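Vacuolar protein sorting-associated protein VTA1 (Saccharomyces cerevisiae, PDB 2RKK) probably acts in multivesicular body sorting as a regulator of the AAA ATPase Vps4, its N-terminal domain carrying MIT motifs that serve protein-protein contacts. Local coordinates at residues A[57-65]-A[77-85]; A[24-35]-A[127-136]. All coordinates share one frame; numbering follows the deposited sequence.

In the fold
Both contacts bring together parts of one all-helical domain. Interaction 2 lies near the centre of the chain and joins two long helices, 22-36 and 116-135, through interlocking aromatic and apolar side chains, most of them buried. Interaction 1 sits at the periphery, about 17 Å away between centres, where the end of helix 44-62 meets a short helical turn; only I64 and I84 of its touching residues are buried, charged and exposed groups flank them, and the second subunit is close by. The two contacts meet along helix 22-36: I57 packs on L30 and V33, and the hydroxyl of Y27 probably hydrogen-bonds L83 O. Neither contact has a clear hydrogen bond of its own between its segments.

Interaction 1: A[57-65]-A[77-85]; sequences IEAFKKEIG and LHVMNTLIH
I84 meets I64 and F60 where the C-terminal end of helix 44-62 packs on the short helical turn 82-85, a helix-end contact in the all-helical MIT-motif domain. K61 O receives both I64 N and G65 N as the chain leaves that helix. In the tight part, where I64 and I84 are buried, I64 and F60 converge on I84 CD1, which lies 3.2 Å from I64 CG2. The same methyl comes to 3.3 Å from F60 CE2, approaching the ring at its edge. I84 reaches this far because CG1 stands beside the backbone N (chi1 -52°) and the arm then runs straight out (chi2 177°). CG2, its other branch, lies alongside K61, running the opposite way, 3.6 Å from CG of that lysine. Shortening I84 to an alanine is likely to open a gap between I64 and the edge of F60 and to leave the stem of K61 without its apolar neighbour. F60 also stacks on Y26 and packs on V19 of the second subunit.

The outer side, with K61, G65 and H85, is exposed and more polar. L77 lies across E63, its CD1 3.2 Å from E63 O and somewhat farther from OE2, while L77 N is hydrogen-bonded to D15 of the second subunit. Extended K61 passes H85 with CE 3.4 Å from CE1 of that ring, whose edge faces G65, NE2 being 3.1 Å from the glycine CA.

Interaction 2: A[24-35]-A[127-136]; sequences IGYYLQLYAVEL and DLFSCILHLW
Y31 and C131, their CA atoms 5.6 Å apart, mark where helix 24-35 crosses helix 127-135 at 67°. Y31 is a knob in the hole formed by S130, C131, H134 and L135. Its ring lies flat over the backbone of C131, whose CA sits 3.5 Å from the ring centroid, a CH-pi contact. CG of Y31 is anti to the backbone N (chi1 168°), which carries the ring across the second helix until OH passes S130 CB. C131 SG stands obliquely to the same ring and 3.5 Å from Y27 O.

L135 returns the interlock, seated among Y27, L30, Y31 and E34. W136 points its edge at the face of Y27, an edge-to-face pair with planes at 63°, and Y26 CD2 lies over the opposite face. Toward the C-terminal end of segment 24-35, E34 OE1 lies 3.1 Å from H134 NE2.

Polar ends find partners on other parts of the chain: Y27 OH probably hydrogen-bonds L83 O, W136 NE1 hydrogen-bonds OE1 of Q87, and D127 forms a salt bridge with R8 of helix 2-18. Helix 87-110 packs on I24, Y27 and L128, helix 44-62 on Q29, L30 and V33, and helix 142-163 on F129 and S130.

Interaction 1: A[57-65]-A[77-85]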
loop_
_atom_site.group_PDB
_atom_site.type_symbol
_atom_site.label_atom_id
_atom_site.label_comp_id
_atom_site.label_asym_id
_atom_site.label_seq_id
_atom_site.Cartn_x
_atom_site.Cartn_y
_atom_site.Cartn_z
ATOM N N ILE A 57 13.234 -11.351 2.429
ATOM C CA ILE A 57 12.010 -11.815 1.782
ATOM C C ILE A 57 11.283 -12.813 2.649
ATOM O O ILE A 57 10.084 -12.675 2.936
ATOM C CB ILE A 57 12.317 -12.493 0.421
ATOM C CG1 ILE A 57 12.609 -11.436 -0.636
ATOM C CG2 ILE A 57 11.142 -13.331 -0.037
ATOM C CD1 ILE A 57 13.148 -12.024 -1.908
ATOM N N GLU A 58 12.022 -13.834 3.058
ATOM C CA GLU A 58 11.447 -14.887 3.878
ATOM C C GLU A 58 10.855 -14.400 5.197
ATOM O O GLU A 58 9.716 -14.735 5.547
ATOM C CB GLU A 58 12.489 -15.947 4.158
ATOM C CG GLU A 58 11.856 -17.199 4.641
ATOM C CD GLU A 58 12.780 -18.363 4.521
ATOM O OE1 GLU A 58 13.275 -18.619 3.393
ATOM O OE2 GLU A 58 13.010 -19.018 5.560
ATOM N N ALA A 59 11.653 -13.617 5.919
ATOM C CA ALA A 59 11.264 -13.046 7.199
ATOM C C ALA A 59 9.926 -12.354 7.045
ATOM O O ALA A 59 9.023 -12.522 7.870
ATOM C CB ALA A 59 12.308 -12.053 7.647
ATOM N N PHE A 60 9.801 -11.590 5.966
ATOM C CA PHE A 60 8.582 -10.842 5.691
ATOM C C PHE A 60 7.343 -11.705 5.527
ATOM O O PHE A 60 6.311 -11.444 6.150
ATOM C CB PHE A 60 8.736 -9.989 4.429
ATOM C CG PHE A 60 7.541 -9.129 4.140
ATOM C CD1 PHE A 60 7.513 -7.812 4.559
ATOM C CD2 PHE A 60 6.430 -9.650 3.476
ATOM C CE1 PHE A 60 6.400 -7.017 4.329
ATOM C CE2 PHE A 60 5.301 -8.866 3.235
ATOM C CZ PHE A 60 5.286 -7.545 3.662
ATOM N N LYS A 61 7.440 -12.717 4.667
ATOM C CA LYS A 61 6.310 -13.611 4.398
ATOM C C LYS A 61 5.959 -14.416 5.628
ATOM O O LYS A 61 4.786 -14.653 5.911
ATOM C CB LYS A 61 6.630 -14.565 3.243
ATOM C CG LYS A 61 5.424 -15.392 2.797
ATOM C CD LYS A 61 5.742 -16.270 1.601
ATOM C CE LYS A 61 4.540 -17.112 1.190
ATOM N NZ LYS A 61 4.834 -17.878 -0.054
ATOM N N LYS A 62 6.991 -14.844 6.345
ATOM C CA LYS A 62 6.786 -15.604 7.556
ATOM C C LYS A 62 5.927 -14.820 8.530
ATOM O O LYS A 62 4.991 -15.359 9.108
ATOM C CB LYS A 62 8.109 -15.934 8.230
ATOM C CG LYS A 62 7.937 -16.629 9.568
ATOM C CD LYS A 62 9.274 -17.053 10.134
ATOM C CE LYS A 62 9.137 -17.770 11.468
ATOM N NZ LYS A 62 10.483 -18.195 11.946
ATOM N N GLU A 63 6.228 -13.543 8.709
ATOM C CA GLU A 63 5.472 -12.739 9.648
ATOM C C GLU A 63 4.063 -12.341 9.192
ATOM O O GLU A 63 3.398 -11.551 9.861
ATOM C CB GLU A 63 6.311 -11.516 10.005
ATOM C CG GLU A 63 6.379 -11.240 11.489
ATOM C CD GLU A 63 5.241 -10.362 11.952
ATOM O OE1 GLU A 63 5.265 -9.153 11.604
ATOM O OE2 GLU A 63 4.311 -10.875 12.641
ATOM N N ILE A 64 3.592 -12.916 8.086
ATOM C CA ILE A 64 2.257 -12.589 7.567
ATOM C C ILE A 64 1.447 -13.805 7.060
ATOM O O ILE A 64 0.240 -13.704 6.820
ATOM C CB ILE A 64 2.387 -11.521 6.445
ATOM C CG1 ILE A 64 2.886 -10.205 7.063
ATOM C CG2 ILE A 64 1.043 -11.269 5.765
ATOM C CD1 ILE A 64 4.226 -9.721 6.548
ATOM N N GLY A 65 2.115 -14.950 6.909
ATOM C CA GLY A 65 1.449 -16.151 6.432
ATOM C C GLY A 65 0.565 -16.807 7.472
ATOM O O GLY A 65 -0.311 -17.612 7.141
ATOM N N LEU A 77 -2.972 -8.008 10.314
ATOM C CA LEU A 77 -1.825 -8.910 10.172
ATOM C C LEU A 77 -2.237 -10.147 9.380
ATOM O O LEU A 77 -1.696 -10.423 8.310
ATOM C CB LEU A 77 -1.301 -9.320 11.558
ATOM C CG LEU A 77 -0.145 -10.327 11.632
ATOM C CD1 LEU A 77 1.117 -9.719 11.061
ATOM C CD2 LEU A 77 0.076 -10.740 13.086
ATOM N N HIS A 78 -3.201 -10.886 9.916
ATOM C CA HIS A 78 -3.692 -12.090 9.257
ATOM C C HIS A 78 -4.731 -11.706 8.188
ATOM O O HIS A 78 -5.212 -12.558 7.448
ATOM C CB HIS A 78 -4.354 -13.025 10.290
ATOM C CG HIS A 78 -3.486 -13.384 11.464
ATOM N ND1 HIS A 78 -2.811 -14.583 11.558
ATOM C CD2 HIS A 78 -3.214 -12.712 12.610
ATOM C CE1 HIS A 78 -2.163 -14.635 12.710
ATOM N NE2 HIS A 78 -2.391 -13.512 13.367
ATOM N N VAL A 79 -5.068 -10.425 8.095
ATOM C CA VAL A 79 -6.083 -10.004 7.136
ATOM C C VAL A 79 -5.563 -9.786 5.720
ATOM O O VAL A 79 -6.267 -10.042 4.740
ATOM C CB VAL A 79 -6.763 -8.713 7.616
ATOM C CG1 VAL A 79 -8.042 -8.485 6.855
ATOM C CG2 VAL A 79 -7.016 -8.793 9.096
ATOM N N MET A 80 -4.312 -9.346 5.623
ATOM C CA MET A 80 -3.678 -9.050 4.340
ATOM C C MET A 80 -2.913 -10.170 3.650
ATOM O O MET A 80 -2.632 -10.076 2.462
ATOM C CB MET A 80 -2.755 -7.847 4.511
ATOM C CG MET A 80 -3.521 -6.556 4.639
ATOM S SD MET A 80 -4.839 -6.524 3.369
ATOM C CE MET A 80 -6.289 -6.306 4.420
ATOM N N ASN A 81 -2.581 -11.220 4.396
ATOM C CA ASN A 81 -1.830 -12.358 3.871
ATOM C C ASN A 81 -2.096 -12.667 2.400
ATOM O O ASN A 81 -1.177 -12.988 1.649
ATOM C CB ASN A 81 -2.135 -13.609 4.696
ATOM C CG ASN A 81 -3.572 -14.085 4.518
ATOM O OD1 ASN A 81 -4.507 -13.418 4.953
ATOM N ND2 ASN A 81 -3.754 -15.228 3.859
ATOM N N THR A 82 -3.360 -12.576 2.005
ATOM C CA THR A 82 -3.783 -12.863 0.642
ATOM C C THR A 82 -2.981 -12.148 -0.434
ATOM O O THR A 82 -2.897 -12.618 -1.566
ATOM C CB THR A 82 -5.260 -12.510 0.475
ATOM O OG1 THR A 82 -5.679 -11.691 1.579
ATOM C CG2 THR A 82 -6.094 -13.765 0.428
ATOM N N LEU A 83 -2.393 -11.013 -0.071
ATOM C CA LEU A 83 -1.581 -10.215 -0.986
ATOM C C LEU A 83 -0.184 -10.792 -1.108
ATOM O O LEU A 83 0.612 -10.324 -1.909
ATOM C CB LEU A 83 -1.469 -8.780 -0.478
ATOM C CG LEU A 83 -2.673 -7.890 -0.702
ATOM C CD1 LEU A 83 -2.422 -6.528 -0.090
ATOM C CD2 LEU A 83 -2.920 -7.779 -2.195
ATOM N N ILE A 84 0.112 -11.792 -0.290
ATOM C CA ILE A 84 1.415 -12.428 -0.317
ATOM C C ILE A 84 1.266 -13.876 -0.750
ATOM O O ILE A 84 2.213 -14.493 -1.246
ATOM C CB ILE A 84 2.084 -12.405 1.058
ATOM C CG1 ILE A 84 2.093 -10.983 1.607
ATOM C CG2 ILE A 84 3.520 -12.900 0.946
ATOM C CD1 ILE A 84 2.679 -10.899 3.003
ATOM N N HIS A 85 0.072 -14.419 -0.558
ATOM C CA HIS A 85 -0.189 -15.793 -0.944
ATOM C C HIS A 85 -0.896 -15.896 -2.293
ATOM O O HIS A 85 -0.679 -16.863 -3.018
ATOM C CB HIS A 85 -0.990 -16.516 0.153
ATOM C CG HIS A 85 -0.226 -16.692 1.429
ATOM N ND1 HIS A 85 1.020 -17.282 1.475
ATOM C CD2 HIS A 85 -0.512 -16.323 2.701
ATOM C CE1 HIS A 85 1.470 -17.265 2.717
ATOM N NE2 HIS A 85 0.559 -16.688 3.481
#

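Interaction 2: A[24-35]-A[127-136]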
loop_
_atom_site.group_PDB
_atom_site.type_symbol
_atom_site.label_atom_id
_atom_site.label_comp_id
_atom_site.label_asym_id
_atom_site.label_seq_id
_atom_site.Cartn_x
_atom_site.Cartn_y
_atom_site.Cartn_z
ATOM N N ILE A 24 4.872 -3.610 -1.184
ATOM C CA ILE A 24 5.491 -3.143 -2.423
ATOM C C ILE A 24 6.986 -3.515 -2.389
ATOM O O ILE A 24 7.462 -4.248 -3.256
ATOM C CB ILE A 24 5.370 -1.588 -2.602
ATOM C CG1 ILE A 24 3.943 -1.105 -2.326
ATOM C CG2 ILE A 24 5.710 -1.210 -4.023
ATOM C CD1 ILE A 24 2.929 -1.536 -3.345
ATOM N N GLY A 25 7.706 -3.019 -1.383
ATOM C CA GLY A 25 9.126 -3.296 -1.273
ATOM C C GLY A 25 9.423 -4.777 -1.230
ATOM O O GLY A 25 10.521 -5.216 -1.591
ATOM N N TYR A 26 8.445 -5.555 -0.772
ATOM C CA TYR A 26 8.601 -7.003 -0.696
ATOM C C TYR A 26 8.854 -7.523 -2.108
ATOM O O TYR A 26 9.895 -8.111 -2.397
ATOM C CB TYR A 26 7.327 -7.634 -0.133
ATOM C CG TYR A 26 7.257 -9.142 -0.265
ATOM C CD1 TYR A 26 8.143 -9.977 0.455
ATOM C CD2 TYR A 26 6.260 -9.740 -1.057
ATOM C CE1 TYR A 26 8.031 -11.372 0.403
ATOM C CE2 TYR A 26 6.134 -11.124 -1.124
ATOM C CZ TYR A 26 7.019 -11.941 -0.387
ATOM O OH TYR A 26 6.876 -13.314 -0.420
ATOM N N TYR A 27 7.881 -7.272 -2.979
ATOM C CA TYR A 27 7.935 -7.693 -4.365
ATOM C C TYR A 27 9.064 -7.080 -5.165
ATOM O O TYR A 27 9.584 -7.710 -6.096
ATOM C CB TYR A 27 6.581 -7.440 -5.006
ATOM C CG TYR A 27 5.570 -8.435 -4.497
ATOM C CD1 TYR A 27 4.458 -8.036 -3.752
ATOM C CD2 TYR A 27 5.730 -9.789 -4.758
ATOM C CE1 TYR A 27 3.526 -8.978 -3.289
ATOM C CE2 TYR A 27 4.817 -10.726 -4.304
ATOM C CZ TYR A 27 3.724 -10.321 -3.580
ATOM O OH TYR A 27 2.823 -11.270 -3.170
ATOM N N LEU A 28 9.441 -5.855 -4.810
ATOM C CA LEU A 28 10.552 -5.202 -5.481
ATOM C C LEU A 28 11.782 -6.038 -5.218
ATOM O O LEU A 28 12.627 -6.209 -6.091
ATOM C CB LEU A 28 10.761 -3.807 -4.918
ATOM C CG LEU A 28 9.932 -2.737 -5.606
ATOM C CD1 LEU A 28 10.235 -1.369 -4.996
ATOM C CD2 LEU A 28 10.249 -2.760 -7.092
ATOM N N GLN A 29 11.876 -6.585 -4.013
ATOM C CA GLN A 29 13.042 -7.381 -3.649
ATOM C C GLN A 29 13.071 -8.695 -4.361
ATOM O O GLN A 29 14.094 -9.113 -4.907
ATOM C CB GLN A 29 13.050 -7.631 -2.150
ATOM C CG GLN A 29 13.376 -6.405 -1.366
ATOM C CD GLN A 29 13.045 -6.563 0.083
ATOM O OE1 GLN A 29 13.771 -7.208 0.831
ATOM N NE2 GLN A 29 11.918 -5.989 0.492
ATOM N N LEU A 30 11.924 -9.353 -4.309
ATOM C CA LEU A 30 11.727 -10.650 -4.936
ATOM C C LEU A 30 12.115 -10.523 -6.403
ATOM O O LEU A 30 12.719 -11.425 -6.989
ATOM C CB LEU A 30 10.260 -11.036 -4.795
ATOM C CG LEU A 30 9.922 -12.508 -4.874
ATOM C CD1 LEU A 30 10.845 -13.321 -3.988
ATOM C CD2 LEU A 30 8.473 -12.667 -4.437
ATOM N N TYR A 31 11.757 -9.376 -6.973
ATOM C CA TYR A 31 12.060 -9.052 -8.353
ATOM C C TYR A 31 13.597 -8.955 -8.479
ATOM O O TYR A 31 14.197 -9.704 -9.253
ATOM C CB TYR A 31 11.327 -7.737 -8.738
ATOM C CG TYR A 31 11.751 -7.092 -10.053
ATOM C CD1 TYR A 31 12.022 -7.868 -11.195
ATOM C CD2 TYR A 31 11.903 -5.700 -10.150
ATOM C CE1 TYR A 31 12.448 -7.281 -12.394
ATOM C CE2 TYR A 31 12.318 -5.099 -11.342
ATOM C CZ TYR A 31 12.595 -5.907 -12.459
ATOM O OH TYR A 31 13.046 -5.358 -13.639
ATOM N N ALA A 32 14.226 -8.076 -7.692
ATOM C CA ALA A 32 15.684 -7.908 -7.714
ATOM C C ALA A 32 16.396 -9.249 -7.572
ATOM O O ALA A 32 17.445 -9.481 -8.165
ATOM C CB ALA A 32 16.133 -6.974 -6.599
ATOM N N VAL A 33 15.820 -10.135 -6.779
ATOM C CA VAL A 33 16.416 -11.439 -6.581
ATOM C C VAL A 33 16.472 -12.196 -7.909
ATOM O O VAL A 33 17.539 -12.645 -8.308
ATOM C CB VAL A 33 15.619 -12.264 -5.547
ATOM C CG1 VAL A 33 16.350 -13.531 -5.211
ATOM C CG2 VAL A 33 15.405 -11.442 -4.293
ATOM N N GLU A 34 15.334 -12.324 -8.595
ATOM C CA GLU A 34 15.258 -13.035 -9.877
ATOM C C GLU A 34 16.172 -12.381 -10.894
ATOM O O GLU A 34 16.730 -13.025 -11.784
ATOM C CB GLU A 34 13.817 -13.036 -10.398
ATOM C CG GLU A 34 12.830 -13.489 -9.342
ATOM C CD GLU A 34 11.603 -14.193 -9.901
ATOM O OE1 GLU A 34 11.087 -13.745 -10.956
ATOM O OE2 GLU A 34 11.151 -15.191 -9.264
ATOM N N LEU A 35 16.333 -11.084 -10.737
ATOM C CA LEU A 35 17.183 -10.320 -11.617
ATOM C C LEU A 35 18.652 -10.743 -11.480
ATOM O O LEU A 35 19.364 -10.846 -12.471
ATOM C CB LEU A 35 17.025 -8.845 -11.281
ATOM C CG LEU A 35 16.961 -7.877 -12.440
ATOM C CD1 LEU A 35 15.887 -8.257 -13.436
ATOM C CD2 LEU A 35 16.726 -6.523 -11.862
ATOM N N ASP A 127 10.931 0.649 -12.699
ATOM C CA ASP A 127 11.207 -0.548 -11.909
ATOM C C ASP A 127 9.934 -1.253 -11.425
ATOM O O ASP A 127 9.883 -2.481 -11.365
ATOM C CB ASP A 127 12.097 -0.225 -10.702
ATOM C CG ASP A 127 13.520 0.211 -11.100
ATOM O OD1 ASP A 127 14.098 -0.376 -12.038
ATOM O OD2 ASP A 127 14.059 1.134 -10.456
ATOM N N LEU A 128 8.913 -0.489 -11.051
ATOM C CA LEU A 128 7.657 -1.086 -10.607
ATOM C C LEU A 128 7.063 -1.842 -11.787
ATOM O O LEU A 128 6.717 -3.019 -11.676
ATOM C CB LEU A 128 6.664 -0.012 -10.137
ATOM C CG LEU A 128 7.075 0.717 -8.864
ATOM C CD1 LEU A 128 6.162 1.913 -8.646
ATOM C CD2 LEU A 128 7.004 -0.241 -7.683
ATOM N N PHE A 129 6.931 -1.154 -12.918
ATOM C CA PHE A 129 6.401 -1.794 -14.113
ATOM C C PHE A 129 7.205 -3.055 -14.453
ATOM O O PHE A 129 6.636 -4.122 -14.675
ATOM C CB PHE A 129 6.408 -0.819 -15.300
ATOM C CG PHE A 129 5.278 0.179 -15.268
ATOM C CD1 PHE A 129 5.514 1.539 -15.465
ATOM C CD2 PHE A 129 3.968 -0.243 -15.022
ATOM C CE1 PHE A 129 4.455 2.462 -15.412
ATOM C CE2 PHE A 129 2.907 0.670 -14.967
ATOM C CZ PHE A 129 3.151 2.026 -15.163
ATOM N N SER A 130 8.530 -2.932 -14.469
ATOM C CA SER A 130 9.410 -4.061 -14.773
ATOM C C SER A 130 9.200 -5.225 -13.820
ATOM O O SER A 130 9.246 -6.400 -14.214
ATOM C CB SER A 130 10.865 -3.631 -14.695
ATOM O OG SER A 130 11.122 -2.608 -15.628
ATOM N N CYS A 131 8.996 -4.881 -12.555
ATOM C CA CYS A 131 8.774 -5.856 -11.512
ATOM C C CYS A 131 7.506 -6.625 -11.847
ATOM O O CYS A 131 7.529 -7.849 -11.938
ATOM C CB CYS A 131 8.655 -5.132 -10.166
ATOM S SG CYS A 131 8.008 -6.116 -8.812
ATOM N N ILE A 132 6.408 -5.900 -12.056
ATOM C CA ILE A 132 5.131 -6.517 -12.401
ATOM C C ILE A 132 5.240 -7.472 -13.609
ATOM O O ILE A 132 4.723 -8.586 -13.570
ATOM C CB ILE A 132 4.067 -5.430 -12.678
ATOM C CG1 ILE A 132 3.780 -4.669 -11.384
ATOM C CG2 ILE A 132 2.803 -6.069 -13.248
ATOM C CD1 ILE A 132 3.272 -3.260 -11.582
ATOM N N LEU A 133 5.916 -7.038 -14.671
ATOM C CA LEU A 133 6.065 -7.873 -15.855
ATOM C C LEU A 133 6.898 -9.131 -15.606
ATOM O O LEU A 133 6.563 -10.223 -16.077
ATOM C CB LEU A 133 6.707 -7.092 -17.004
ATOM C CG LEU A 133 5.943 -5.919 -17.606
ATOM C CD1 LEU A 133 6.895 -5.062 -18.404
ATOM C CD2 LEU A 133 4.791 -6.413 -18.466
ATOM N N HIS A 134 7.991 -8.978 -14.871
ATOM C CA HIS A 134 8.869 -10.096 -14.598
ATOM C C HIS A 134 8.264 -11.131 -13.653
ATOM O O HIS A 134 8.241 -12.318 -13.969
ATOM C CB HIS A 134 10.204 -9.588 -14.044
ATOM C CG HIS A 134 11.245 -10.661 -13.887
ATOM N ND1 HIS A 134 12.488 -10.574 -14.477
ATOM C CD2 HIS A 134 11.248 -11.813 -13.171
ATOM C CE1 HIS A 134 13.211 -11.625 -14.126
ATOM N NE2 HIS A 134 12.485 -12.392 -13.332
ATOM N N LEU A 135 7.754 -10.695 -12.509
ATOM C CA LEU A 135 7.199 -11.650 -11.566
ATOM C C LEU A 135 5.961 -12.373 -12.064
ATOM O O LEU A 135 5.779 -13.562 -11.798
ATOM C CB LEU A 135 6.888 -10.967 -10.225
ATOM C CG LEU A 135 8.104 -10.472 -9.436
ATOM C CD1 LEU A 135 7.663 -9.907 -8.107
ATOM C CD2 LEU A 135 9.084 -11.609 -9.235
ATOM N N TRP A 136 5.124 -11.671 -12.817
ATOM C CA TRP A 136 3.879 -12.258 -13.286
ATOM C C TRP A 136 3.682 -12.260 -14.790
ATOM O O TRP A 136 2.790 -11.586 -15.285
ATOM C CB TRP A 136 2.724 -11.518 -12.611
ATOM C CG TRP A 136 2.858 -11.524 -11.121
ATOM C CD1 TRP A 136 2.771 -12.608 -10.310
ATOM C CD2 TRP A 136 3.118 -10.403 -10.264
ATOM N NE1 TRP A 136 2.958 -12.243 -9.001
ATOM C CE2 TRP A 136 3.173 -10.891 -8.941
ATOM C CE3 TRP A 136 3.309 -9.034 -10.482
ATOM C CZ2 TRP A 136 3.411 -10.061 -7.835
ATOM C CZ3 TRP A 136 3.543 -8.208 -9.386
ATOM C CH2 TRP A 136 3.591 -8.724 -8.081
#